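Local coordinates for PP1b (PDB 6JDS), which probably unwinds nucleic acid duplexes at the expense of ATP hydrolysis as the zinc-binding helicase of an arterivirus, present as a truncated form, at residues S62-V67 with K130-V135. Sequence-based numbering, arbitrary orientation.
Sequences SPLDEV and KEINMV
Met-134 reaches across to the start of helix 63-68, and its bent end lies against Ser-62, Pro-63 and Leu-64. Met-134 CE sits 3.8 Å from Leu-64 CB, and Met-134 SD also packs on that carbon. The same methyl meets the proline ring more loosely, with Met-134 CE 4.3 Å from Pro-63 CG. It also makes a packing contact with the serine hydroxyl, Ser-62 OG lying 3.8 Å from Met-134 CE. Bends at chi2 (-52°) and chi3 (-75°) fold the thioether back, so that its methyl reaches the helix's first turn. Leu-64 CD2 touches Met-134 CG and, separately, Ile-132 CG2, 4.2 Å away from it, and Leu-233 of helix 232-239 touches both Leu-64 and Ile-132.

The polar groups serve the helix starts. Ser-62 OG accepts from Leu-64 N (3.3 Å) and Asp-65 OD2 from Ser-62 N (3.1 Å), a capping box; Tyr-9 OH holds the other carboxylate oxygen, OD1. Asn-133 OD1 caps helix 134-142 through a weak bond from Val-135 N.

No hydrogen bond links the two segments: buried apolar side chains join the zinc-binding part of the chain to the helicase part, while the polar caps of Ser-62 and Asn-133 act within their own segments.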
loop_
_atom_site.group_PDB
_atom_site.type_symbol
_atom_site.label_atom_id
_atom_site.label_comp_id
_atom_site.label_asym_id
_atom_site.label_seq_id
_atom_site.Cartn_x
_atom_site.Cartn_y
_atom_site.Cartn_z
ATOM N N SER A 62 -0.721 16.225 6.062
ATOM C CA SER A 62 0.057 15.017 6.316
ATOM C C SER A 62 1.166 14.914 5.277
ATOM O O SER A 62 0.967 15.302 4.127
ATOM C CB SER A 62 -0.833 13.775 6.248
ATOM O OG SER A 62 -0.071 12.587 6.393
ATOM N N PRO A 63 2.340 14.386 5.668
ATOM C CA PRO A 63 3.377 14.170 4.651
ATOM C C PRO A 63 2.947 13.195 3.543
ATOM O O PRO A 63 3.519 13.215 2.454
ATOM C CB PRO A 63 4.570 13.627 5.455
ATOM C CG PRO A 63 4.017 13.200 6.771
ATOM C CD PRO A 63 2.806 14.043 7.024
ATOM N N LEU A 64 1.949 12.354 3.822
ATOM C CA LEU A 64 1.293 11.550 2.782
ATOM C C LEU A 64 0.757 12.430 1.648
ATOM O O LEU A 64 0.882 12.082 0.474
ATOM C CB LEU A 64 0.150 10.728 3.388
ATOM C CG LEU A 64 -0.777 9.959 2.438
ATOM C CD1 LEU A 64 -0.004 8.972 1.579
ATOM C CD2 LEU A 64 -1.852 9.245 3.241
ATOM N N ASP A 65 0.164 13.566 2.011
ATOM C CA ASP A 65 -0.348 14.521 1.028
ATOM C C ASP A 65 0.778 15.110 0.178
ATOM O O ASP A 65 0.599 15.330 -1.016
ATOM C CB ASP A 65 -1.145 15.635 1.712
ATOM C CG ASP A 65 -2.370 15.110 2.449
ATOM O OD1 ASP A 65 -3.210 14.443 1.807
ATOM O OD2 ASP A 65 -2.492 15.359 3.667
ATOM N N GLU A 66 1.936 15.354 0.790
ATOM C CA GLU A 66 3.130 15.771 0.039
ATOM C C GLU A 66 3.584 14.699 -0.946
ATOM O O GLU A 66 3.913 15.007 -2.090
ATOM C CB GLU A 66 4.292 16.115 0.973
ATOM C CG GLU A 66 4.316 17.558 1.437
ATOM C CD GLU A 66 5.565 17.881 2.229
ATOM O OE1 GLU A 66 6.112 18.996 2.074
ATOM O OE2 GLU A 66 6.008 17.018 3.017
ATOM N N VAL A 67 3.600 13.445 -0.500
ATOM C CA VAL A 67 3.970 12.325 -1.369
ATOM C C VAL A 67 3.021 12.246 -2.566
ATOM O O VAL A 67 3.459 12.008 -3.692
ATOM C CB VAL A 67 3.971 10.976 -0.607
ATOM C CG1 VAL A 67 4.122 9.800 -1.568
ATOM C CG2 VAL A 67 5.083 10.943 0.431
ATOM N N LYS A 130 -3.698 1.979 -0.661
ATOM C CA LYS A 130 -4.276 0.789 -0.056
ATOM C C LYS A 130 -3.514 0.406 1.213
ATOM O O LYS A 130 -2.292 0.233 1.185
ATOM C CB LYS A 130 -4.240 -0.363 -1.067
ATOM C CG LYS A 130 -4.773 -1.690 -0.557
ATOM C CD LYS A 130 -4.761 -2.735 -1.660
ATOM C CE LYS A 130 -5.088 -4.116 -1.120
ATOM N NZ LYS A 130 -5.159 -5.118 -2.218
ATOM N N GLU A 131 -4.249 0.295 2.319
ATOM C CA GLU A 131 -3.713 -0.153 3.612
ATOM C C GLU A 131 -2.611 0.749 4.193
ATOM O O GLU A 131 -1.745 0.277 4.931
ATOM C CB GLU A 131 -3.226 -1.610 3.525
ATOM C CG GLU A 131 -4.306 -2.614 3.141
ATOM C CD GLU A 131 -5.338 -2.812 4.233
ATOM N N ILE A 132 -2.659 2.042 3.876
ATOM C CA ILE A 132 -1.773 3.019 4.508
ATOM C C ILE A 132 -2.420 3.552 5.790
ATOM O O ILE A 132 -3.604 3.888 5.807
ATOM C CB ILE A 132 -1.407 4.178 3.550
ATOM C CG1 ILE A 132 -0.429 3.669 2.485
ATOM C CG2 ILE A 132 -0.793 5.345 4.322
ATOM C CD1 ILE A 132 -0.012 4.700 1.458
ATOM N N ASN A 133 -1.625 3.615 6.855
ATOM C CA ASN A 133 -2.073 4.061 8.171
ATOM C C ASN A 133 -0.985 4.949 8.762
ATOM O O ASN A 133 0.008 4.452 9.291
ATOM C CB ASN A 133 -2.345 2.846 9.071
ATOM C CG ASN A 133 -2.750 3.227 10.488
ATOM O OD1 ASN A 133 -2.817 4.405 10.845
ATOM N ND2 ASN A 133 -3.013 2.216 11.310
ATOM N N MET A 134 -1.177 6.262 8.659
ATOM C CA MET A 134 -0.146 7.231 9.039
ATOM C C MET A 134 0.097 7.290 10.545
ATOM O O MET A 134 1.196 7.635 10.978
ATOM C CB MET A 134 -0.496 8.629 8.512
ATOM C CG MET A 134 -0.600 8.721 6.996
ATOM S SD MET A 134 0.843 8.071 6.129
ATOM C CE MET A 134 2.031 9.376 6.420
ATOM N N VAL A 135 -0.915 6.946 11.338
ATOM C CA VAL A 135 -0.743 6.845 12.784
ATOM C C VAL A 135 0.281 5.750 13.098
ATOM O O VAL A 135 1.200 5.960 13.891
ATOM C CB VAL A 135 -2.075 6.549 13.509
ATOM C CG1 VAL A 135 -1.839 6.286 14.993
ATOM C CG2 VAL A 135 -3.052 7.703 13.323
#